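Local coordinates for protein gamma-glutamyl-gamma-aminobutyraldehyde dehydrogenase (Burkholderia cenocepacia, PDB 4LIH) that probably oxidises gamma-glutamyl-gamma-aminobutyraldehyde and other aldehydes to carboxylic acids with NAD(P)+, at residues W272-G277 with Y432-A437; R425-T430 with R451-G456; M305-T310 with G349-G354. One frame throughout, in Å; residues are numbered along the deposited sequence. Where two conformers were deposited one is given.

Contact 1: residues W272-G277 with Y432-A437; sequences WLELGG and YGLAAA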
ATOM      1  N   TRP A 272      23.052   3.549  -8.868  1.00 11.06           N
ATOM      2  CA  TRP A 272      21.859   4.322  -9.140  1.00 11.28           C
ATOM      3  C   TRP A 272      22.218   5.682  -9.723  1.00 11.65           C
ATOM      4  O   TRP A 272      22.874   6.489  -9.056  1.00 11.34           O
ATOM      5  CB  TRP A 272      21.059   4.522  -7.852  1.00 11.09           C
ATOM      6  CG  TRP A 272      20.542   3.283  -7.253  1.00 11.23           C
ATOM      7  CD1 TRP A 272      21.062   2.603  -6.182  1.00 11.47           C
ATOM      8  CD2 TRP A 272      19.433   2.521  -7.717  1.00 11.35           C
ATOM      9  NE1 TRP A 272      20.312   1.492  -5.939  1.00 11.53           N
ATOM     10  CE2 TRP A 272      19.291   1.431  -6.855  1.00 11.52           C
ATOM     11  CE3 TRP A 272      18.515   2.681  -8.780  1.00 11.49           C
ATOM     12  CZ2 TRP A 272      18.298   0.470  -7.025  1.00 11.65           C
ATOM     13  CZ3 TRP A 272      17.508   1.737  -8.947  1.00 11.71           C
ATOM     14  CH2 TRP A 272      17.418   0.631  -8.070  1.00 11.81           C
ATOM     15  N   LEU A 273      21.757   5.947 -10.947  1.00 12.26           N
ATOM     16  CA  LEU A 273      22.190   7.130 -11.680  1.00 12.61           C
ATOM     17  C   LEU A 273      21.025   8.052 -12.012  1.00 12.68           C
ATOM     18  O   LEU A 273      19.971   7.607 -12.415  1.00 12.61           O
ATOM     19  CB  LEU A 273      22.887   6.763 -13.002  1.00 12.89           C
ATOM     20  CG  LEU A 273      23.945   5.659 -13.004  1.00 13.17           C
ATOM     21  CD1 LEU A 273      24.353   5.389 -14.457  1.00 13.28           C
ATOM     22  CD2 LEU A 273      25.137   5.988 -12.090  1.00 13.26           C
ATOM     23  N   GLU A 274      21.276   9.349 -11.900  1.00 12.97           N
ATOM     24  CA  GLU A 274      20.369  10.397 -12.370  1.00 13.05           C
ATOM     25  C   GLU A 274      21.257  11.185 -13.334  1.00 12.30           C
ATOM     26  O   GLU A 274      22.333  11.669 -12.957  1.00 12.29           O
ATOM     27  CB  GLU A 274      19.909  11.292 -11.195  1.00 14.35           C
ATOM     28  CG  GLU A 274      18.959  10.679 -10.175  1.00 15.04           C
ATOM     29  CD  GLU A 274      17.488  10.734 -10.548  1.00 15.77           C
ATOM     30  OE1 GLU A 274      16.706   9.984  -9.966  1.00 16.00           O
ATOM     31  OE2 GLU A 274      17.100  11.533 -11.411  1.00 18.72           O
ATOM     32  N   LEU A 275      20.857  11.258 -14.600  1.00 11.69           N
ATOM     33  CA  LEU A 275      21.739  11.748 -15.662  1.00 11.25           C
ATOM     34  C   LEU A 275      21.049  12.920 -16.351  1.00 10.96           C
ATOM     35  O   LEU A 275      20.122  13.489 -15.767  1.00 11.45           O
ATOM     36  CB  LEU A 275      22.083  10.606 -16.606  1.00 11.33           C
ATOM     37  CG  LEU A 275      22.667   9.354 -15.929  1.00 11.47           C
ATOM     38  CD1 LEU A 275      22.849   8.217 -16.947  1.00 11.49           C
ATOM     39  CD2 LEU A 275      23.994   9.721 -15.271  1.00 11.62           C
ATOM     40  N   GLY A 276      21.469  13.235 -17.567  1.00 10.23           N
ATOM     41  CA  GLY A 276      21.004  14.424 -18.281  1.00  9.65           C
ATOM     42  C   GLY A 276      19.696  14.208 -19.039  1.00  9.08           C
ATOM     43  O   GLY A 276      19.064  13.130 -18.945  1.00  8.80           O
ATOM     44  N   GLY A 277      19.304  15.228 -19.787  1.00  8.57           N
ATOM     45  CA  GLY A 277      18.024  15.216 -20.500  1.00  8.34           C
ATOM     46  C   GLY A 277      18.035  16.161 -21.684  1.00  8.14           C
ATOM     47  O   GLY A 277      19.005  16.890 -21.871  1.00  7.99           O
ATOM     48  N   TYR A 432      17.229  10.359 -24.338  1.00 10.07           N
ATOM     49  CA  TYR A 432      16.918  10.860 -23.006  1.00  9.70           C
ATOM     50  C   TYR A 432      15.443  10.587 -22.621  1.00  9.52           C
ATOM     51  O   TYR A 432      14.619  10.222 -23.484  1.00  9.58           O
ATOM     52  CB  TYR A 432      17.214  12.346 -22.953  1.00  9.67           C
ATOM     53  CG  TYR A 432      18.678  12.671 -23.052  1.00  9.73           C
ATOM     54  CD1 TYR A 432      19.569  12.190 -22.101  1.00  9.72           C
ATOM     55  CD2 TYR A 432      19.170  13.439 -24.083  1.00  9.81           C
ATOM     56  CE1 TYR A 432      20.914  12.503 -22.157  1.00  9.99           C
ATOM     57  CE2 TYR A 432      20.534  13.773 -24.140  1.00 10.06           C
ATOM     58  CZ  TYR A 432      21.387  13.321 -23.191  1.00 10.08           C
ATOM     59  OH  TYR A 432      22.745  13.684 -23.285  1.00 10.60           O
ATOM     60  N   GLY A 433      15.125  10.762 -21.342  1.00  9.16           N
ATOM     61  CA  GLY A 433      13.767  10.551 -20.858  1.00  9.10           C
ATOM     62  C   GLY A 433      13.571  11.011 -19.433  1.00  8.90           C
ATOM     63  O   GLY A 433      12.983  10.290 -18.617  1.00  9.05           O
ATOM     64  N   LEU A 434      14.110  12.176 -19.111  1.00  8.83           N
ATOM     65  CA  LEU A 434      14.034  12.656 -17.730  1.00  8.79           C
ATOM     66  C   LEU A 434      12.680  13.318 -17.414  1.00  8.82           C
ATOM     67  O   LEU A 434      12.099  13.103 -16.344  1.00  8.71           O
ATOM     68  CB  LEU A 434      15.223  13.576 -17.412  1.00  8.74           C
ATOM     69  CG  LEU A 434      15.400  13.903 -15.920  1.00  8.68           C
ATOM     70  CD1 LEU A 434      15.483  12.578 -15.153  1.00  8.62           C
ATOM     71  CD2 LEU A 434      16.600  14.818 -15.594  1.00  8.71           C
ATOM     72  N   ALA A 435      12.165  14.100 -18.364  1.00  8.81           N
ATOM     73  CA  ALA A 435      10.959  14.817 -18.136  1.00  8.98           C
ATOM     74  C   ALA A 435      10.395  15.279 -19.447  1.00  9.05           C
ATOM     75  O   ALA A 435      11.075  15.219 -20.509  1.00  9.22           O
ATOM     76  CB  ALA A 435      11.214  15.979 -17.195  1.00  8.94           C
ATOM     77  N   ALA A 436       9.140  15.711 -19.357  1.00  9.14           N
ATOM     78  CA  ALA A 436       8.408  16.247 -20.482  1.00  9.03           C
ATOM     79  C   ALA A 436       7.238  17.083 -19.975  1.00  9.03           C
ATOM     80  O   ALA A 436       6.821  16.999 -18.809  1.00  9.03           O
ATOM     81  CB  ALA A 436       7.921  15.088 -21.342  1.00  8.98           C
ATOM     82  N   ALA A 437       6.676  17.892 -20.856  1.00  9.00           N
ATOM     83  CA  ALA A 437       5.434  18.616 -20.509  1.00  8.92           C
ATOM     84  C   ALA A 437       4.507  18.825 -21.682  1.00  9.04           C
ATOM     85  O   ALA A 437       4.960  18.783 -22.832  1.00  8.86           O
ATOM     86  CB  ALA A 437       5.799  19.946 -19.908  1.00  8.90           C
TER
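The conserved glutamate motif of the aldehyde dehydrogenases, here Glu274-Leu275-Gly276-Gly277, runs off the end of strand 270-274 and packs against Tyr432 and Leu434, on the chain leading into strand 435-439. The contact thus joins the two sheets of the subunit: strand 270-274 pairs with strand 246-250 in one, and strand 435-439 lies beside strand 280-283 in the other. No hydrogen bond spans the two segments; their tie is van der Waals contact and one CH-pi interaction. Gly277 CA sits over a face of the Tyr432 ring, 4.0 Å from its centroid and 25° off the normal, displaced toward the rim so that CG is the ring atom it comes closest to. The phenol reaches this place because CG lies beside the backbone N of Tyr432 and anti to its carbonyl carbon (chi1 -68°). At the same ring, Gly276 O approaches obliquely, 3.3 Å from Tyr432 CD1. That carbonyl also accepts a hydrogen bond from Ser479 OG, while Gly277 N donates to Glu406 OE2, so both backbone groups have polar partners beyond the two segments. Leu434 covers the other part of the motif. With its CG anti to the backbone N (chi1 -168°), it turns CD2 to Leu275 O, 3.8 Å away, and CD1 toward Glu274. Leu434 is also close to a bound MES molecule, probably from the crystallisation liquor, which suggests that the leucine borders a pocket. Glu274, the predicted active-site residue, bends toward CD1, and its OE1 takes a weak hydrogen bond from Asp484 N. Its other oxygen, OE2, makes a loose contact of 4.2 Å with Leu434 CD1.

Contact 2: residues R425-T430 with R451-G456; sequences RIANDT and RRLRAG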
ATOM      1  N   ARG A 425       5.788  12.294 -31.362  0.50 12.13           N
ATOM      2  CA  ARG A 425       6.874  11.589 -32.030  0.50 12.22           C
ATOM      3  C   ARG A 425       8.208  12.327 -31.847  0.50 12.00           C
ATOM      4  O   ARG A 425       9.194  11.718 -31.478  0.50 11.85           O
ATOM      5  CB  ARG A 425       6.560  11.366 -33.518  0.50 12.70           C
ATOM      6  CG  ARG A 425       5.458  10.338 -33.760  0.50 12.99           C
ATOM      7  CD  ARG A 425       5.252  10.009 -35.226  0.50 13.23           C
ATOM      8  NE  ARG A 425       5.365  11.179 -36.090  0.50 13.59           N
ATOM      9  CZ  ARG A 425       4.345  11.768 -36.698  0.50 13.73           C
ATOM     10  NH1 ARG A 425       3.117  11.326 -36.528  0.50 13.86           N
ATOM     11  NH2 ARG A 425       4.560  12.808 -37.474  0.50 14.00           N
ATOM     12  N   ILE A 426       8.220  13.641 -32.053  1.00 11.80           N
ATOM     13  CA  ILE A 426       9.439  14.448 -31.841  1.00 11.56           C
ATOM     14  C   ILE A 426       9.882  14.397 -30.356  1.00 11.30           C
ATOM     15  O   ILE A 426      11.057  14.195 -30.049  1.00 11.04           O
ATOM     16  CB  ILE A 426       9.212  15.915 -32.305  1.00 11.66           C
ATOM     17  CG1 ILE A 426       8.996  15.968 -33.837  1.00 11.88           C
ATOM     18  CG2 ILE A 426      10.383  16.804 -31.886  1.00 11.56           C
ATOM     19  CD1 ILE A 426       8.492  17.324 -34.310  1.00 12.08           C
ATOM     20  N   ALA A 427       8.916  14.544 -29.449  1.00 11.23           N
ATOM     21  CA  ALA A 427       9.195  14.543 -28.019  1.00 10.96           C
ATOM     22  C   ALA A 427       9.927  13.260 -27.655  1.00 10.94           C
ATOM     23  O   ALA A 427      10.972  13.327 -27.018  1.00 10.48           O
ATOM     24  CB  ALA A 427       7.921  14.666 -27.222  1.00 11.04           C
ATOM     25  N   ASN A 428       9.430  12.120 -28.129  1.00 10.92           N
ATOM     26  CA  ASN A 428       9.996  10.839 -27.700  1.00 11.13           C
ATOM     27  C   ASN A 428      11.228  10.424 -28.504  1.00 11.30           C
ATOM     28  O   ASN A 428      11.821   9.401 -28.205  1.00 11.15           O
ATOM     29  CB  ASN A 428       8.961   9.729 -27.813  1.00 11.07           C
ATOM     30  CG  ASN A 428       7.896   9.807 -26.739  1.00 10.92           C
ATOM     31  OD1 ASN A 428       8.144  10.276 -25.633  1.00 10.76           O
ATOM     32  ND2 ASN A 428       6.710   9.286 -27.051  1.00 10.99           N
ATOM     33  N   ASP A 429      11.565  11.168 -29.554  1.00 11.78           N
ATOM     34  CA  ASP A 429      12.669  10.785 -30.463  1.00 12.35           C
ATOM     35  C   ASP A 429      13.971  11.291 -29.869  1.00 12.09           C
ATOM     36  O   ASP A 429      14.544  12.289 -30.330  1.00 12.51           O
ATOM     37  CB  ASP A 429      12.482  11.365 -31.849  1.00 12.80           C
ATOM     38  CG  ASP A 429      13.498  10.834 -32.885  1.00 13.81           C
ATOM     39  OD1 ASP A 429      14.204   9.809 -32.660  1.00 13.93           O
ATOM     40  OD2 ASP A 429      13.545  11.462 -33.960  1.00 14.03           O
ATOM     41  N   THR A 430      14.421  10.594 -28.848  1.00 11.85           N
ATOM     42  CA  THR A 430      15.599  10.971 -28.110  1.00 11.76           C
ATOM     43  C   THR A 430      16.035   9.773 -27.261  1.00 11.73           C
ATOM     44  O   THR A 430      15.194   8.957 -26.874  1.00 11.61           O
ATOM     45  CB  THR A 430      15.344  12.225 -27.235  1.00 11.85           C
ATOM     46  OG1 THR A 430      16.518  12.538 -26.511  1.00 11.31           O
ATOM     47  CG2 THR A 430      14.211  12.025 -26.271  1.00 11.86           C
ATOM     48  N   ARG A 451       0.298  10.210 -20.940  1.00 10.31           N
ATOM     49  CA  ARG A 451       0.579   8.768 -20.920  1.00 10.26           C
ATOM     50  C   ARG A 451       1.626   8.375 -21.962  1.00 10.43           C
ATOM     51  O   ARG A 451       2.413   7.475 -21.752  1.00 10.07           O
ATOM     52  CB  ARG A 451      -0.662   7.950 -21.183  1.00 10.19           C
ATOM     53  CG  ARG A 451      -1.610   7.858 -20.009  1.00 10.13           C
ATOM     54  CD  ARG A 451      -3.021   7.489 -20.453  1.00 10.22           C
ATOM     55  NE  ARG A 451      -3.785   6.988 -19.314  1.00 10.11           N
ATOM     56  CZ  ARG A 451      -4.881   6.246 -19.402  1.00 10.14           C
ATOM     57  NH1 ARG A 451      -5.432   6.005 -20.585  1.00 10.27           N
ATOM     58  NH2 ARG A 451      -5.465   5.795 -18.277  1.00 10.16           N
ATOM     59  N   ARG A 452       1.581   9.038 -23.116  1.00 10.74           N
ATOM     60  CA  ARG A 452       2.425   8.670 -24.221  1.00 11.29           C
ATOM     61  C   ARG A 452       3.859   9.200 -24.154  1.00 10.83           C
ATOM     62  O   ARG A 452       4.696   8.667 -24.850  1.00 11.12           O
ATOM     63  CB  ARG A 452       1.776   9.115 -25.535  1.00 12.09           C
ATOM     64  CG  ARG A 452       0.584   8.279 -25.847  1.00 13.31           C
ATOM     65  CD  ARG A 452      -0.306   8.933 -26.859  1.00 14.91           C
ATOM     66  NE  ARG A 452       0.282   9.102 -28.181  1.00 16.74           N
ATOM     67  CZ  ARG A 452      -0.219   9.965 -29.075  1.00 18.59           C
ATOM     68  NH1 ARG A 452      -1.271  10.718 -28.772  1.00 20.25           N
ATOM     69  NH2 ARG A 452       0.336  10.107 -30.235  1.00 20.11           N
ATOM     70  N   LEU A 453       4.124  10.241 -23.372  1.00 10.40           N
ATOM     71  CA  LEU A 453       5.472  10.816 -23.248  1.00 10.29           C
ATOM     72  C   LEU A 453       6.366   9.903 -22.369  1.00 10.25           C
ATOM     73  O   LEU A 453       6.031   9.595 -21.226  1.00  9.79           O
ATOM     74  CB  LEU A 453       5.402  12.254 -22.669  1.00 10.29           C
ATOM     75  CG  LEU A 453       4.611  13.204 -23.605  1.00 10.30           C
ATOM     76  CD1 LEU A 453       4.250  14.550 -22.978  1.00 10.37           C
ATOM     77  CD2 LEU A 453       5.346  13.445 -24.917  1.00 10.47           C
ATOM     78  N   ARG A 454       7.498   9.476 -22.931  1.00 10.24           N
ATOM     79  CA  ARG A 454       8.332   8.477 -22.302  1.00 10.14           C
ATOM     80  C   ARG A 454       9.346   9.170 -21.403  1.00  9.78           C
ATOM     81  O   ARG A 454      10.505   9.336 -21.778  1.00  9.72           O
ATOM     82  CB  ARG A 454       9.044   7.638 -23.377  1.00 10.54           C
ATOM     83  CG  ARG A 454       8.126   6.788 -24.236  1.00 10.82           C
ATOM     84  CD  ARG A 454       7.358   5.755 -23.444  1.00 11.07           C
ATOM     85  NE  ARG A 454       8.244   4.680 -22.939  1.00 11.06           N
ATOM     86  CZ  ARG A 454       7.805   3.557 -22.351  1.00 11.29           C
ATOM     87  NH1 ARG A 454       6.508   3.327 -22.187  1.00 11.27           N
ATOM     88  NH2 ARG A 454       8.676   2.635 -21.945  1.00 11.14           N
ATOM     89  N   ALA A 455       8.883   9.591 -20.217  1.00  9.41           N
ATOM     90  CA  ALA A 455       9.711  10.348 -19.303  1.00  8.97           C
ATOM     91  C   ALA A 455       9.269  10.114 -17.876  1.00  8.76           C
ATOM     92  O   ALA A 455       8.070   9.865 -17.603  1.00  8.89           O
ATOM     93  CB  ALA A 455       9.688  11.848 -19.657  1.00  8.99           C
ATOM     94  N   GLY A 456      10.204  10.263 -16.957  1.00  8.53           N
ATOM     95  CA  GLY A 456       9.947   9.974 -15.523  1.00  8.38           C
ATOM     96  C   GLY A 456       9.005  10.952 -14.864  1.00  8.41           C
ATOM     97  O   GLY A 456       8.252  10.578 -13.947  1.00  8.46           O
TER
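In the alpha/beta domain, helix 443-452 forms the beta-alpha-beta crossover between the parallel strands 435-439 and 457-460, and its C-terminal exit is gripped by Asn428, near the C-terminal end of the helix that begins at residue 420. The amide of Asn428 bonds to the backbone through both of its polar atoms. OD1 accepts a hydrogen bond from Arg454 N, 2.9 Å away and nearly straight at 169°, the donor being tilted from the carbonyl plane. From the same amide, ND2 donates to Arg452 O at 3.0 Å, with that oxygen close to the amide plane. Two bonds to the backbone on either side of Leu453 fix the rotation of the amide, and they do so where Leu453 departs from helical geometry. The side chain can span the gap because its CG lies beside the backbone N and anti to the carbonyl carbon (chi1 -73°). Alongside the polar pair, an apolar touch between Ala427 CB and Leu453 CD2, 3.7 Å apart, faces the sheet, where both side chains also meet Ile282 of strand 280-283. The aliphatic start of Arg454 rests against the asparagine, with CB 3.6 Å from Asn428 OD1. Its chain then bends at chi2 and chi3 and carries the guanidinium off to the second subunit, where NH2 donates to Pro165 O. The guanidinium of Arg452 instead forms a salt bridge with Asp421 of helix 420-428, a second link between the two helices. Around Arg454 the chain makes an inverse gamma turn, closed by a weak bond from Ala455 N to Leu453 O, and this same oxygen accepts a hydrogen bond from Lys497 NZ of the second subunit.

Contact 3: residues M305-T310 with G349-G354; sequences MGEMCT and GAIVDG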
ATOM      1  N   MET A 305      20.415  29.181 -14.821  1.00 10.61           N
ATOM      2  CA  MET A 305      21.257  29.278 -16.007  1.00 10.68           C
ATOM      3  C   MET A 305      21.149  28.109 -17.006  1.00 10.49           C
ATOM      4  O   MET A 305      22.109  27.816 -17.701  1.00 10.42           O
ATOM      5  CB  MET A 305      22.726  29.426 -15.576  1.00 10.63           C
ATOM      6  CG  MET A 305      23.009  30.653 -14.705  1.00 10.88           C
ATOM      7  SD  MET A 305      22.395  30.663 -12.971  1.00 10.95           S
ATOM      8  CE  MET A 305      23.628  29.690 -12.116  1.00 10.97           C
ATOM      9  N   GLY A 306      20.034  27.405 -17.053  1.00 10.66           N
ATOM     10  CA  GLY A 306      19.892  26.236 -17.976  1.00 10.71           C
ATOM     11  C   GLY A 306      20.665  25.025 -17.505  1.00 10.75           C
ATOM     12  O   GLY A 306      20.692  24.011 -18.178  1.00 10.68           O
ATOM     13  N   GLU A 307      21.281  25.151 -16.331  1.00 11.10           N
ATOM     14  CA  GLU A 307      22.123  24.098 -15.731  1.00 11.23           C
ATOM     15  C   GLU A 307      21.186  23.262 -14.883  1.00 11.42           C
ATOM     16  O   GLU A 307      21.194  23.268 -13.661  1.00 11.52           O
ATOM     17  CB  GLU A 307      23.270  24.644 -14.883  1.00 11.33           C
ATOM     18  CG  GLU A 307      24.228  25.552 -15.649  1.00 11.29           C
ATOM     19  CD  GLU A 307      25.203  26.347 -14.806  1.00 11.37           C
ATOM     20  OE1 GLU A 307      26.265  26.727 -15.383  1.00 11.53           O
ATOM     21  OE2 GLU A 307      24.961  26.616 -13.602  1.00 11.34           O
ATOM     22  N   MET A 308      20.373  22.525 -15.579  1.00 12.06           N
ATOM     23  CA  MET A 308      19.277  21.781 -14.968  1.00 12.52           C
ATOM     24  C   MET A 308      19.122  20.553 -15.837  1.00 11.91           C
ATOM     25  O   MET A 308      18.898  20.672 -17.053  1.00 11.03           O
ATOM     26  CB  MET A 308      17.985  22.556 -15.027  1.00 14.38           C
ATOM     27  CG  MET A 308      17.818  23.667 -14.020  1.00 16.35           C
ATOM     28  SD  MET A 308      16.083  24.197 -13.991  1.00 20.47           S
ATOM     29  CE  MET A 308      15.916  24.953 -15.606  1.00 19.85           C
ATOM     30  N   CYS A 309      19.207  19.384 -15.230  1.00 11.35           N
ATOM     31  CA  CYS A 309      19.106  18.176 -16.027  1.00 11.73           C
ATOM     32  C   CYS A 309      17.721  18.088 -16.725  1.00 10.94           C
ATOM     33  O   CYS A 309      17.567  17.531 -17.881  1.00 10.28           O
ATOM     34  CB  CYS A 309      19.334  16.988 -15.124  1.00 12.48           C
ATOM     35  SG  CYS A 309      21.065  16.828 -14.578  1.00 15.40           S
ATOM     36  N   THR A 310      16.710  18.577 -15.996  1.00 10.40           N
ATOM     37  CA  THR A 310      15.304  18.558 -16.504  1.00 10.49           C
ATOM     38  C   THR A 310      14.943  19.814 -17.298  1.00 10.19           C
ATOM     39  O   THR A 310      13.753  20.060 -17.542  1.00 10.40           O
ATOM     40  CB  THR A 310      14.232  18.489 -15.401  1.00 10.88           C
ATOM     41  OG1 THR A 310      14.462  19.527 -14.420  1.00 11.56           O
ATOM     42  CG2 THR A 310      14.178  17.153 -14.755  1.00 11.23           C
ATOM     43  N   GLY A 349      22.232  33.992 -12.986  1.00 16.06           N
ATOM     44  CA  GLY A 349      23.555  34.183 -12.388  1.00 15.10           C
ATOM     45  C   GLY A 349      24.676  33.787 -13.333  1.00 14.03           C
ATOM     46  O   GLY A 349      24.596  34.009 -14.508  1.00 14.13           O
ATOM     47  N   ALA A 350      25.721  33.213 -12.787  1.00 13.16           N
ATOM     48  CA  ALA A 350      26.965  32.938 -13.507  1.00 12.69           C
ATOM     49  C   ALA A 350      26.987  31.499 -13.928  1.00 12.35           C
ATOM     50  O   ALA A 350      26.478  30.638 -13.200  1.00 11.85           O
ATOM     51  CB  ALA A 350      28.160  33.227 -12.610  1.00 12.64           C
ATOM     52  N   ILE A 351      27.599  31.241 -15.081  1.00 12.19           N
ATOM     53  CA  ILE A 351      27.960  29.874 -15.505  1.00 12.29           C
ATOM     54  C   ILE A 351      29.122  29.370 -14.663  1.00 12.44           C
ATOM     55  O   ILE A 351      29.994  30.144 -14.250  1.00 13.24           O
ATOM     56  CB  ILE A 351      28.304  29.850 -17.002  1.00 12.22           C
ATOM     57  CG1 ILE A 351      27.121  30.413 -17.800  1.00 12.40           C
ATOM     58  CG2 ILE A 351      28.689  28.442 -17.448  1.00 12.08           C
ATOM     59  CD1 ILE A 351      25.824  29.593 -17.652  1.00 12.34           C
ATOM     60  N   VAL A 352      29.162  28.071 -14.379  1.00 12.71           N
ATOM     61  CA  VAL A 352      29.994  27.596 -13.267  1.00 12.56           C
ATOM     62  C   VAL A 352      31.503  27.856 -13.431  1.00 13.04           C
ATOM     63  O   VAL A 352      32.175  28.185 -12.453  1.00 13.94           O
ATOM     64  CB  VAL A 352      29.736  26.124 -12.950  1.00 12.25           C
ATOM     65  CG1 VAL A 352      30.378  25.232 -13.987  1.00 11.90           C
ATOM     66  CG2 VAL A 352      30.253  25.791 -11.551  1.00 12.38           C
ATOM     67  N   ASP A 353      32.013  27.737 -14.656  1.00 13.35           N
ATOM     68  CA  ASP A 353      33.408  28.060 -14.979  1.00 13.56           C
ATOM     69  C   ASP A 353      33.623  28.333 -16.467  1.00 13.49           C
ATOM     70  O   ASP A 353      32.704  28.245 -17.273  1.00 13.70           O
ATOM     71  CB  ASP A 353      34.394  26.992 -14.438  1.00 13.42           C
ATOM     72  CG  ASP A 353      34.174  25.586 -15.016  1.00 13.60           C
ATOM     73  OD1 ASP A 353      33.618  25.398 -16.112  1.00 13.47           O
ATOM     74  OD2 ASP A 353      34.626  24.625 -14.376  1.00 13.71           O
ATOM     75  N   GLY A 354      34.856  28.677 -16.840  1.00 13.47           N
ATOM     76  CA  GLY A 354      35.150  29.038 -18.239  1.00 13.77           C
ATOM     77  C   GLY A 354      34.936  27.877 -19.179  1.00 13.71           C
ATOM     78  O   GLY A 354      34.479  28.061 -20.306  1.00 14.36           O
TER
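The flat group of this contact is the carboxylate of Glu307, met by Ile351 and Val352 at OE1. Val352 N gives OE1 a weak, bent hydrogen bond of 3.3 Å (141°). Methyl CG2 of Ile351 reaches the same oxygen at 3.6 Å. The glutamate gets there by running extended beyond CG, and it also touches Trp175. Met305 makes the second half of the contact, its chain curled at chi2 and chi3 (72° and 81°) along the backbone of 349-350. Gly349 N points a weak hydrogen bond at its sulfur SD, 3.3 Å away, and methyl CE lies 3.2 Å from Ala350 O. Nearer the main chain, Met305 CB packs on Ile351 CD1 at 3.7 Å. The segment 305-310 belongs to the cysteine motif of the family, in which Cys309 is probably the nucleophile, as in related enzymes. Both segments are buried loops: 305-310 leads from helix 290-302 to strand 314-318, whereas 349-354 passes strand 388-395, which Ala350 and Ile351 touch, and enters helix 354-370 with Asp353 as its N-cap.

Contacts 1 and 3 are buried near the middle of the subunit, whereas contact 2 is only partly buried, its centre about 22 Å from the centre of the chain. Their chemistry differs accordingly: contact 2 relies on two good hydrogen bonds, contact 3 on weak ones with apolar packing, contact 1 on packing and one CH-pi interaction, with no hydrogen bond. Strand 435-439 of contact 1 lies in the chain between the two helices of contact 2, and both contacts reach the second subunit; Gly433 O and Gly456 N, 3.2 Å apart, probably join them. Contact 3 is nested within the loop closed by contact 1 and meets it where Leu434 CD2 packs 3.5 Å from Cys309 CB. Contacts 2 and 3 do not touch.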